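Local coordinates for protein adhesin A (Fusobacterium nucleatum, PDB 3ETZ) that probably mediates attachment of the bacterium to host cells as a surface adhesin, folded as an antiparallel helix-loop-helix hairpin, at residues A[24-27]-A[28-32]; A[67-70]-A[71-74]; A[85-88]-A[89-93]; A[12-15]-A[16-19]. The protein carries 1 engineered substitution. One frame throughout, in Å; residues are numbered along the deposited sequence.

Contact 1 of 4, residues A[24-27]-A[28-32]; sequences QEEA and RFNEE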
loop_
_atom_site.group_PDB
_atom_site.type_symbol
_atom_site.label_atom_id
_atom_site.label_comp_id
_atom_site.label_asym_id
_atom_site.label_seq_id
_atom_site.Cartn_x
_atom_site.Cartn_y
_atom_site.Cartn_z
ATOM N N GLN A 24 19.539 -14.327 -1.258
ATOM C CA GLN A 24 18.090 -14.412 -1.232
ATOM C C GLN A 24 17.514 -13.410 -0.227
ATOM O O GLN A 24 16.502 -12.775 -0.504
ATOM C CB GLN A 24 17.632 -15.854 -0.898
ATOM C CG GLN A 24 18.029 -16.956 -1.933
ATOM C CD GLN A 24 17.660 -16.642 -3.415
ATOM O OE1 GLN A 24 16.623 -16.020 -3.716
ATOM N NE2 GLN A 24 18.517 -17.094 -4.338
ATOM N N GLU A 25 18.138 -13.277 0.940
ATOM C CA GLU A 25 17.652 -12.317 1.936
ATOM C C GLU A 25 17.753 -10.902 1.361
ATOM O O GLU A 25 16.846 -10.081 1.555
ATOM C CB GLU A 25 18.462 -12.422 3.231
ATOM C CG GLU A 25 18.112 -11.388 4.298
ATOM C CD GLU A 25 16.752 -11.621 4.955
ATOM O OE1 GLU A 25 16.336 -12.793 5.113
ATOM O OE2 GLU A 25 16.108 -10.614 5.331
ATOM N N GLU A 26 18.861 -10.616 0.669
ATOM C CA GLU A 26 19.089 -9.314 0.034
ATOM C C GLU A 26 18.056 -9.037 -1.078
ATOM O O GLU A 26 17.498 -7.947 -1.175
ATOM C CB GLU A 26 20.497 -9.275 -0.566
ATOM C CG GLU A 26 20.763 -8.119 -1.500
ATOM C CD GLU A 26 22.143 -8.204 -2.130
ATOM O OE1 GLU A 26 22.462 -9.225 -2.794
ATOM O OE2 GLU A 26 22.911 -7.243 -1.958
ATOM N N ALA A 27 17.809 -10.036 -1.915
ATOM C CA ALA A 27 16.842 -9.903 -2.996
ATOM C C ALA A 27 15.430 -9.658 -2.428
ATOM O O ALA A 27 14.642 -8.879 -2.996
ATOM C CB ALA A 27 16.868 -11.180 -3.880
ATOM N N ARG A 28 15.122 -10.325 -1.314
ATOM C CA ARG A 28 13.835 -10.196 -0.623
ATOM C C ARG A 28 13.686 -8.745 -0.138
ATOM O O ARG A 28 12.633 -8.111 -0.292
ATOM C CB ARG A 28 13.808 -11.120 0.598
ATOM C CG ARG A 28 12.483 -11.810 0.921
ATOM C CD ARG A 28 11.376 -10.903 1.387
ATOM N NE ARG A 28 10.369 -10.806 0.348
ATOM C CZ ARG A 28 9.095 -10.456 0.530
ATOM N NH1 ARG A 28 8.623 -10.161 1.734
ATOM N NH2 ARG A 28 8.295 -10.376 -0.524
ATOM N N PHE A 29 14.745 -8.225 0.465
ATOM C CA PHE A 29 14.698 -6.851 0.933
ATOM C C PHE A 29 14.470 -5.885 -0.239
ATOM O O PHE A 29 13.664 -4.950 -0.136
ATOM C CB PHE A 29 15.996 -6.473 1.657
ATOM C CG PHE A 29 16.043 -5.024 2.075
ATOM C CD1 PHE A 29 15.519 -4.621 3.291
ATOM C CD2 PHE A 29 16.600 -4.067 1.235
ATOM C CE1 PHE A 29 15.545 -3.264 3.674
ATOM C CE2 PHE A 29 16.632 -2.715 1.603
ATOM C CZ PHE A 29 16.100 -2.323 2.834
ATOM N N ASN A 30 15.166 -6.105 -1.353
ATOM C CA ASN A 30 15.011 -5.231 -2.505
ATOM C C ASN A 30 13.582 -5.302 -3.046
ATOM O O ASN A 30 13.040 -4.314 -3.530
ATOM C CB ASN A 30 16.001 -5.616 -3.632
ATOM C CG ASN A 30 17.449 -5.317 -3.277
ATOM O OD1 ASN A 30 18.382 -5.831 -3.909
ATOM N ND2 ASN A 30 17.643 -4.494 -2.269
ATOM N N GLU A 31 12.990 -6.490 -3.009
ATOM C CA GLU A 31 11.625 -6.669 -3.499
ATOM C C GLU A 31 10.641 -5.900 -2.592
ATOM O O GLU A 31 9.708 -5.256 -3.079
ATOM C CB GLU A 31 11.287 -8.176 -3.544
ATOM C CG GLU A 31 9.806 -8.554 -3.712
ATOM C CD GLU A 31 9.197 -8.115 -5.042
ATOM O OE1 GLU A 31 9.923 -8.092 -6.067
ATOM O OE2 GLU A 31 7.973 -7.819 -5.064
ATOM N N GLU A 32 10.863 -5.955 -1.288
ATOM C CA GLU A 32 9.993 -5.246 -0.334
ATOM C C GLU A 32 10.091 -3.732 -0.553
ATOM O O GLU A 32 9.100 -2.989 -0.397
ATOM C CB GLU A 32 10.386 -5.572 1.103
ATOM C CG GLU A 32 10.182 -7.033 1.489
ATOM C CD GLU A 32 10.936 -7.410 2.774
ATOM O OE1 GLU A 32 11.812 -6.628 3.222
ATOM O OE2 GLU A 32 10.670 -8.502 3.329
HETATM O O HOH W 1 21.474 -4.991 -3.660
#
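E26 and N30, one turn apart, run out from the helix alongside each other. A water joins their ends. It donates to N30 OD1 at 3.2 Å and, in a weak bond, to E26 OE2. E26 is extended, with CG anti to the backbone N (chi1 167°), and this carries its carboxylate outward, where the water can span to the N30 amide. The two planar groups are turned 31° apart. Their nearest side-chain atoms, E26 CG and N30 OD1, are 4.1 Å apart.

Four backbone bonds of the usual i to i+4 kind run through this part of helix 5-63, the longer arm of the antiparallel hairpin. R28 N donates to Q24 O at 2.9 Å, and E31 N to A27 O at the same length. F29 N reaches E25 O at 3.0 Å, and N30 N does the same to E26 O.

R28 is bent at chi2 and chi3. Its NH1 makes a salt bridge to E32 OE2 at 3.1 Å, weak as a hydrogen bond, with an N-H...O angle of only 127°. E32 CG lies over one face of the guanidinium, toward its rim. E25 OE2 makes a salt bridge to R108 NH2 of helix 70-108, and E31 OE2 takes a weak hydrogen bond from Q35 NE2. The F29 ring meets F101 of helix 70-108.

Contact 2 of 4, residues A[67-70]-A[71-74]; sequences RFYK and SQYQ
The start of helix 70-108, where the chain comes out of the hairpin loop, is the setting of this contact. Y69 is the N-cap residue and also the centre of an inverse gamma turn. Its carbonyl opens the helical bonding: Y69 O accepts from Y73 N at 3.0 Å, and weakly from Q72 N at 3.2 Å. One residue on, Q74 N bonds K70 O at 3.0 Å.

The main side-chain meeting is R67 with Y73. R67 CG sits over the centre of one face of the Y73 ring, 3.5 Å from the centroid and only 3° off the normal, a CH-pi contact. The bend of R67 at chi2 (-45°) turns the chain along the ring, and NE comes 3.9 Å from Y73 OH. The guanidinium itself is inclined by 52° to the ring. Its NH2 makes a salt bridge to E63, at the end of helix 5-63. At the ring edge, in its plane, lies Y69 O.

Q72 runs alongside Y69, with NE2 3.5 Å from Y69 CD1. K70 is extended and crosses Q74, its CE 3.4 Å from Q74 NE2. Y73 also touches L60 and E63 of the first helix.

The aliphatic part of R67 thus covers an aromatic face while its charged end pairs with E63, so one arginine links the loop to both arms of the hairpin.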
loop_
_atom_site.group_PDB
_atom_site.type_symbol
_atom_site.label_atom_id
_atom_site.label_comp_id
_atom_site.label_asym_id
_atom_site.label_seq_id
_atom_site.Cartn_x
_atom_site.Cartn_y
_atom_site.Cartn_z
ATOM N N ARG A 67 -32.312 20.707 -5.293
ATOM C CA ARG A 67 -32.148 20.354 -6.704
ATOM C C ARG A 67 -33.461 19.800 -7.220
ATOM O O ARG A 67 -34.235 19.232 -6.465
ATOM C CB ARG A 67 -31.082 19.268 -6.896
ATOM C CG ARG A 67 -29.655 19.726 -6.677
ATOM C CD ARG A 67 -29.391 21.051 -7.366
ATOM N NE ARG A 67 -27.961 21.318 -7.451
ATOM C CZ ARG A 67 -27.424 22.454 -7.880
ATOM N NH1 ARG A 67 -28.203 23.447 -8.259
ATOM N NH2 ARG A 67 -26.100 22.579 -7.947
ATOM N N PHE A 68 -33.717 19.938 -8.513
ATOM C CA PHE A 68 -34.945 19.376 -9.031
ATOM C C PHE A 68 -34.849 17.862 -8.901
ATOM O O PHE A 68 -35.797 17.209 -8.455
ATOM C CB PHE A 68 -35.162 19.746 -10.499
ATOM C CG PHE A 68 -36.426 19.168 -11.080
ATOM C CD1 PHE A 68 -37.673 19.741 -10.797
ATOM C CD2 PHE A 68 -36.378 18.030 -11.877
ATOM C CE1 PHE A 68 -38.857 19.179 -11.307
ATOM C CE2 PHE A 68 -37.548 17.460 -12.394
ATOM C CZ PHE A 68 -38.792 18.037 -12.105
ATOM N N TYR A 69 -33.699 17.301 -9.275
ATOM C CA TYR A 69 -33.515 15.855 -9.209
ATOM C C TYR A 69 -32.904 15.445 -7.874
ATOM O O TYR A 69 -31.846 14.812 -7.811
ATOM C CB TYR A 69 -32.650 15.379 -10.386
ATOM C CG TYR A 69 -33.365 15.470 -11.712
ATOM C CD1 TYR A 69 -34.472 14.657 -11.981
ATOM C CD2 TYR A 69 -32.963 16.393 -12.696
ATOM C CE1 TYR A 69 -35.160 14.757 -13.190
ATOM C CE2 TYR A 69 -33.654 16.501 -13.919
ATOM C CZ TYR A 69 -34.748 15.682 -14.157
ATOM O OH TYR A 69 -35.455 15.761 -15.349
ATOM N N LYS A 70 -33.609 15.815 -6.808
ATOM C CA LYS A 70 -33.211 15.539 -5.431
ATOM C C LYS A 70 -32.832 14.092 -5.144
ATOM O O LYS A 70 -31.796 13.820 -4.538
ATOM C CB LYS A 70 -34.346 15.962 -4.484
ATOM C CG LYS A 70 -34.121 15.572 -3.031
ATOM C CD LYS A 70 -35.163 16.208 -2.110
ATOM C CE LYS A 70 -35.014 15.686 -0.686
ATOM N NZ LYS A 70 -35.990 16.332 0.246
ATOM N N SER A 71 -33.689 13.180 -5.583
ATOM C CA SER A 71 -33.528 11.740 -5.385
ATOM C C SER A 71 -32.224 11.199 -5.994
ATOM O O SER A 71 -31.541 10.346 -5.396
ATOM C CB SER A 71 -34.736 11.028 -5.997
ATOM O OG SER A 71 -34.544 9.626 -6.036
ATOM N N GLN A 72 -31.892 11.686 -7.187
ATOM C CA GLN A 72 -30.681 11.268 -7.874
ATOM C C GLN A 72 -29.447 11.897 -7.244
ATOM O O GLN A 72 -28.390 11.281 -7.215
ATOM C CB GLN A 72 -30.790 11.614 -9.358
ATOM C CG GLN A 72 -31.766 10.695 -10.062
ATOM C CD GLN A 72 -32.167 11.179 -11.418
ATOM O OE1 GLN A 72 -31.325 11.372 -12.302
ATOM N NE2 GLN A 72 -33.472 11.376 -11.606
ATOM N N TYR A 73 -29.566 13.124 -6.739
ATOM C CA TYR A 73 -28.415 13.730 -6.090
ATOM C C TYR A 73 -28.099 12.940 -4.825
ATOM O O TYR A 73 -26.935 12.728 -4.486
ATOM C CB TYR A 73 -28.681 15.191 -5.732
ATOM C CG TYR A 73 -28.298 16.141 -6.865
ATOM C CD1 TYR A 73 -29.054 16.204 -8.044
ATOM C CD2 TYR A 73 -27.142 16.928 -6.781
ATOM C CE1 TYR A 73 -28.657 17.023 -9.101
ATOM C CE2 TYR A 73 -26.746 17.747 -7.837
ATOM C CZ TYR A 73 -27.500 17.785 -8.983
ATOM O OH TYR A 73 -27.090 18.561 -10.033
ATOM N N GLN A 74 -29.155 12.509 -4.132
ATOM C CA GLN A 74 -29.014 11.744 -2.893
ATOM C C GLN A 74 -28.382 10.395 -3.179
ATOM O O GLN A 74 -27.515 9.933 -2.443
ATOM C CB GLN A 74 -30.388 11.528 -2.230
ATOM C CG GLN A 74 -31.082 12.823 -1.812
ATOM C CD GLN A 74 -32.387 12.591 -1.048
ATOM O OE1 GLN A 74 -33.211 11.747 -1.428
ATOM N NE2 GLN A 74 -32.586 13.355 0.020
#

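Contact 3 of 4, residues A[85-88]-A[89-93]; sequences KKLE and AEMEQ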
loop_
_atom_site.group_PDB
_atom_site.type_symbol
_atom_site.label_atom_id
_atom_site.label_comp_id
_atom_site.label_asym_id
_atom_site.label_seq_id
_atom_site.Cartn_x
_atom_site.Cartn_y
_atom_site.Cartn_z
ATOM N N LYS A 85 -15.343 4.839 0.995
ATOM C CA LYS A 85 -14.962 3.925 2.080
ATOM C C LYS A 85 -14.039 2.832 1.545
ATOM O O LYS A 85 -13.128 2.389 2.228
ATOM C CB LYS A 85 -16.196 3.283 2.723
ATOM C CG LYS A 85 -16.938 4.203 3.673
ATOM C CD LYS A 85 -18.233 3.541 4.123
ATOM C CE LYS A 85 -19.080 4.486 4.981
ATOM N NZ LYS A 85 -20.447 3.913 5.236
ATOM N N LYS A 86 -14.282 2.396 0.317
ATOM C CA LYS A 86 -13.437 1.379 -0.295
ATOM C C LYS A 86 -12.072 1.999 -0.599
ATOM O O LYS A 86 -11.038 1.353 -0.411
ATOM C CB LYS A 86 -14.062 0.879 -1.599
ATOM C CG LYS A 86 -15.321 0.046 -1.414
ATOM C CD LYS A 86 -15.808 -0.395 -2.795
ATOM C CE LYS A 86 -17.040 -1.287 -2.727
ATOM N NZ LYS A 86 -17.462 -1.679 -4.103
ATOM N N LEU A 87 -12.070 3.246 -1.077
ATOM C CA LEU A 87 -10.812 3.905 -1.408
ATOM C C LEU A 87 -9.978 4.149 -0.136
ATOM O O LEU A 87 -8.747 4.089 -0.132
ATOM C CB LEU A 87 -11.107 5.219 -2.156
ATOM C CG LEU A 87 -9.896 6.037 -2.575
ATOM C CD1 LEU A 87 -8.949 5.191 -3.465
ATOM C CD2 LEU A 87 -10.408 7.276 -3.335
ATOM N N GLU A 88 -10.666 4.386 0.959
ATOM C CA GLU A 88 -10.011 4.627 2.240
ATOM C C GLU A 88 -9.320 3.333 2.724
ATOM O O GLU A 88 -8.227 3.362 3.294
ATOM C CB GLU A 88 -11.070 5.090 3.243
ATOM C CG GLU A 88 -10.563 5.463 4.595
ATOM C CD GLU A 88 -11.565 6.333 5.353
ATOM O OE1 GLU A 88 -12.797 6.107 5.153
ATOM O OE2 GLU A 88 -11.120 7.217 6.149
ATOM N N ALA A 89 -9.969 2.195 2.508
ATOM C CA ALA A 89 -9.369 0.928 2.897
ATOM C C ALA A 89 -8.160 0.649 2.002
ATOM O O ALA A 89 -7.134 0.165 2.491
ATOM C CB ALA A 89 -10.415 -0.224 2.815
ATOM N N GLU A 90 -8.255 0.953 0.709
ATOM C CA GLU A 90 -7.097 0.739 -0.180
ATOM C C GLU A 90 -5.908 1.592 0.327
ATOM O O GLU A 90 -4.775 1.104 0.459
ATOM C CB GLU A 90 -7.447 1.162 -1.623
ATOM C CG GLU A 90 -6.294 1.072 -2.640
ATOM C CD GLU A 90 -6.745 1.347 -4.070
ATOM O OE1 GLU A 90 -7.891 1.007 -4.399
ATOM O OE2 GLU A 90 -5.962 1.887 -4.870
ATOM N N MET A 91 -6.159 2.875 0.619
ATOM C CA MET A 91 -5.072 3.747 1.095
ATOM C C MET A 91 -4.488 3.306 2.431
ATOM O O MET A 91 -3.290 3.426 2.665
ATOM C CB MET A 91 -5.564 5.206 1.175
ATOM C CG MET A 91 -5.883 5.787 -0.206
ATOM S SD MET A 91 -6.471 7.504 -0.079
ATOM C CE MET A 91 -5.294 8.188 0.650
ATOM N N GLU A 92 -5.344 2.791 3.316
ATOM C CA GLU A 92 -4.879 2.285 4.613
ATOM C C GLU A 92 -3.905 1.101 4.393
ATOM O O GLU A 92 -2.876 0.982 5.063
ATOM C CB GLU A 92 -6.092 1.820 5.436
ATOM C CG GLU A 92 -5.799 1.365 6.848
ATOM C CD GLU A 92 -7.070 1.191 7.683
ATOM O OE1 GLU A 92 -7.953 2.084 7.657
ATOM O OE2 GLU A 92 -7.183 0.161 8.384
ATOM N N GLN A 93 -4.241 0.210 3.463
ATOM C CA GLN A 93 -3.378 -0.931 3.188
ATOM C C GLN A 93 -2.065 -0.464 2.554
ATOM O O GLN A 93 -1.005 -1.029 2.822
ATOM C CB GLN A 93 -4.097 -1.931 2.260
ATOM C CG GLN A 93 -5.212 -2.717 2.957
ATOM C CD GLN A 93 -4.747 -3.391 4.248
ATOM O OE1 GLN A 93 -3.744 -4.099 4.265
ATOM N NE2 GLN A 93 -5.473 -3.157 5.333
#
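L87 and M91 meet one turn apart, with L87 CG 4.5 Å from M91 SD. This is a loose apolar contact. M91 CG also packs against the backbone, 3.3 Å from L87 O. The first torsion of M91 places CG beside its own backbone N (chi1 -66°), and the chain then bends at chi3 to carry CE away from L87. L87 CD1 comes 4.4 Å from E90 OE1.

Backbone bonds set the one-turn spacing of these residues. M91 N donates to L87 O at 3.0 Å, with an N-H...O angle of 166°. E90 N reaches K86 O at 3.0 Å, E92 N reaches E88 O at 2.9 Å, and the A89 N bond to K85 O is longer, 3.2 Å.

Further out stands the other arm of the hairpin. M91 is buried against L43, N46 and E47 of helix 5-63, and L87 touches Y50. These are contacts across the antiparallel helix pair.

E88 and E92 are both extended, and E88 OE2 and E92 OE1 are 6.2 Å apart. Two like charges at this spacing would probably repel mildly. The chemistry is therefore divided: the apolar side chains of L87 and M91 meet the partner helix, while E88 and E92 are exposed residues.

Contact 4 of 4, residues A[12-15]-A[16-19]; sequences QALD and AEYQ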
loop_
_atom_site.group_PDB
_atom_site.type_symbol
_atom_site.label_atom_id
_atom_site.label_comp_id
_atom_site.label_asym_id
_atom_site.label_seq_id
_atom_site.Cartn_x
_atom_site.Cartn_y
_atom_site.Cartn_z
ATOM N N GLN A 12 32.720 -26.298 3.297
ATOM C CA GLN A 12 32.511 -25.805 1.941
ATOM C C GLN A 12 31.017 -25.765 1.631
ATOM O O GLN A 12 30.541 -24.824 1.000
ATOM C CB GLN A 12 33.232 -26.672 0.902
ATOM C CG GLN A 12 34.746 -26.635 0.989
ATOM C CD GLN A 12 35.403 -27.515 -0.071
ATOM O OE1 GLN A 12 34.826 -28.517 -0.512
ATOM N NE2 GLN A 12 36.618 -27.157 -0.469
ATOM N N ALA A 13 30.277 -26.776 2.078
ATOM C CA ALA A 13 28.831 -26.787 1.851
ATOM C C ALA A 13 28.163 -25.672 2.662
ATOM O O ALA A 13 27.242 -25.015 2.173
ATOM C CB ALA A 13 28.229 -28.134 2.243
ATOM N N LEU A 14 28.608 -25.468 3.900
ATOM C CA LEU A 14 28.015 -24.407 4.715
ATOM C C LEU A 14 28.251 -23.058 4.044
ATOM O O LEU A 14 27.375 -22.203 4.019
ATOM C CB LEU A 14 28.587 -24.431 6.134
ATOM C CG LEU A 14 28.032 -25.558 7.015
ATOM C CD1 LEU A 14 28.722 -25.574 8.364
ATOM C CD2 LEU A 14 26.526 -25.359 7.191
ATOM N N ASP A 15 29.418 -22.877 3.452
ATOM C CA ASP A 15 29.711 -21.627 2.788
ATOM C C ASP A 15 28.815 -21.362 1.577
ATOM O O ASP A 15 28.412 -20.221 1.325
ATOM C CB ASP A 15 31.154 -21.587 2.346
ATOM C CG ASP A 15 31.533 -20.242 1.770
ATOM O OD1 ASP A 15 31.423 -19.221 2.472
ATOM O OD2 ASP A 15 31.940 -20.203 0.606
ATOM N N ALA A 16 28.535 -22.410 0.803
ATOM C CA ALA A 16 27.674 -22.257 -0.363
ATOM C C ALA A 16 26.245 -21.924 0.107
ATOM O O ALA A 16 25.573 -21.076 -0.487
ATOM C CB ALA A 16 27.687 -23.554 -1.207
ATOM N N GLU A 17 25.803 -22.559 1.187
ATOM C CA GLU A 17 24.464 -22.316 1.724
ATOM C C GLU A 17 24.350 -20.892 2.247
ATOM O O GLU A 17 23.348 -20.215 2.027
ATOM C CB GLU A 17 24.144 -23.293 2.854
ATOM C CG GLU A 17 24.206 -24.770 2.422
ATOM C CD GLU A 17 23.605 -25.719 3.458
ATOM O OE1 GLU A 17 23.456 -25.316 4.639
ATOM O OE2 GLU A 17 23.287 -26.868 3.083
ATOM N N TYR A 18 25.385 -20.449 2.944
ATOM C CA TYR A 18 25.421 -19.106 3.479
ATOM C C TYR A 18 25.399 -18.051 2.357
ATOM O O TYR A 18 24.646 -17.086 2.414
ATOM C CB TYR A 18 26.684 -18.951 4.345
ATOM C CG TYR A 18 27.024 -17.518 4.662
ATOM C CD1 TYR A 18 27.974 -16.828 3.909
ATOM C CD2 TYR A 18 26.416 -16.860 5.722
ATOM C CE1 TYR A 18 28.315 -15.504 4.207
ATOM C CE2 TYR A 18 26.751 -15.538 6.045
ATOM C CZ TYR A 18 27.696 -14.875 5.284
ATOM O OH TYR A 18 28.024 -13.584 5.579
ATOM N N GLN A 19 26.222 -18.229 1.328
ATOM C CA GLN A 19 26.254 -17.242 0.245
ATOM C C GLN A 19 24.906 -17.138 -0.458
ATOM O O GLN A 19 24.488 -16.055 -0.862
ATOM C CB GLN A 19 27.307 -17.580 -0.826
ATOM C CG GLN A 19 28.761 -17.656 -0.361
ATOM C CD GLN A 19 29.289 -16.360 0.228
ATOM O OE1 GLN A 19 28.754 -15.284 -0.025
ATOM N NE2 GLN A 19 30.368 -16.461 1.011
#
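The D15 carboxylate and the Q19 amide cross with their planes 73° apart. Q19 NE2 approaches D15 OD1 on the syn side, 33° out of the carboxylate plane, while the oxygen lies close to the amide's own plane. The Y18 ring has D15 O near its plane at one edge. Q19 NE2 also lies at the edge of that ring.

The bond from Q19 NE2 to D15 OD1 is long, 3.3 Å, but fairly straight at 157°. It links two side chains four residues apart. The first torsion of Q19, with CG beside the backbone N, puts Q19 CG 3.1 Å from D15 O. The bend at chi2 then turns the amide to D15. The D15 carbonyl also accepts the backbone Q19 N at 3.0 Å, so D15 and Q19 are joined twice, once by backbone and once by side chain.

E17 packs similarly against the turn before it, with CG 3.1 Å from A13 O. Its OE1 passes 4.0 Å from L14 CD2, where the two side chains cross. Y18 N bonds L14 O at 2.9 Å, and E17 N bonds A13 O at 3.0 Å.

All these residues are on the exposed N-terminal part of helix 5-63. The D15 to Q19 bond is an i to i+4 side-chain hydrogen bond along one helix. At the solvent-exposed surface, with a long donor-acceptor distance, it is probably of modest strength.

Overall arrangement
All four contacts are local and lie at the surface. Contact 3 has the one buried residue among them, M91. Contacts 1 and 4 both use helix 5-63, with centres about 19 Å apart. Contacts 2 and 3 both use helix 70-108, with centres about 28 Å apart. Contact 2 starts that helix at the loop end of the hairpin, on the opposite side of the chain's centre from contacts 1 and 4; the centres of contacts 2 and 4 are about 71 Å apart. The chemistry follows the place. Contact 4 has a direct polar side-chain bond, contact 1 a water bridge and a salt bridge, contact 2 a CH-pi contact, and contact 3 apolar side chains.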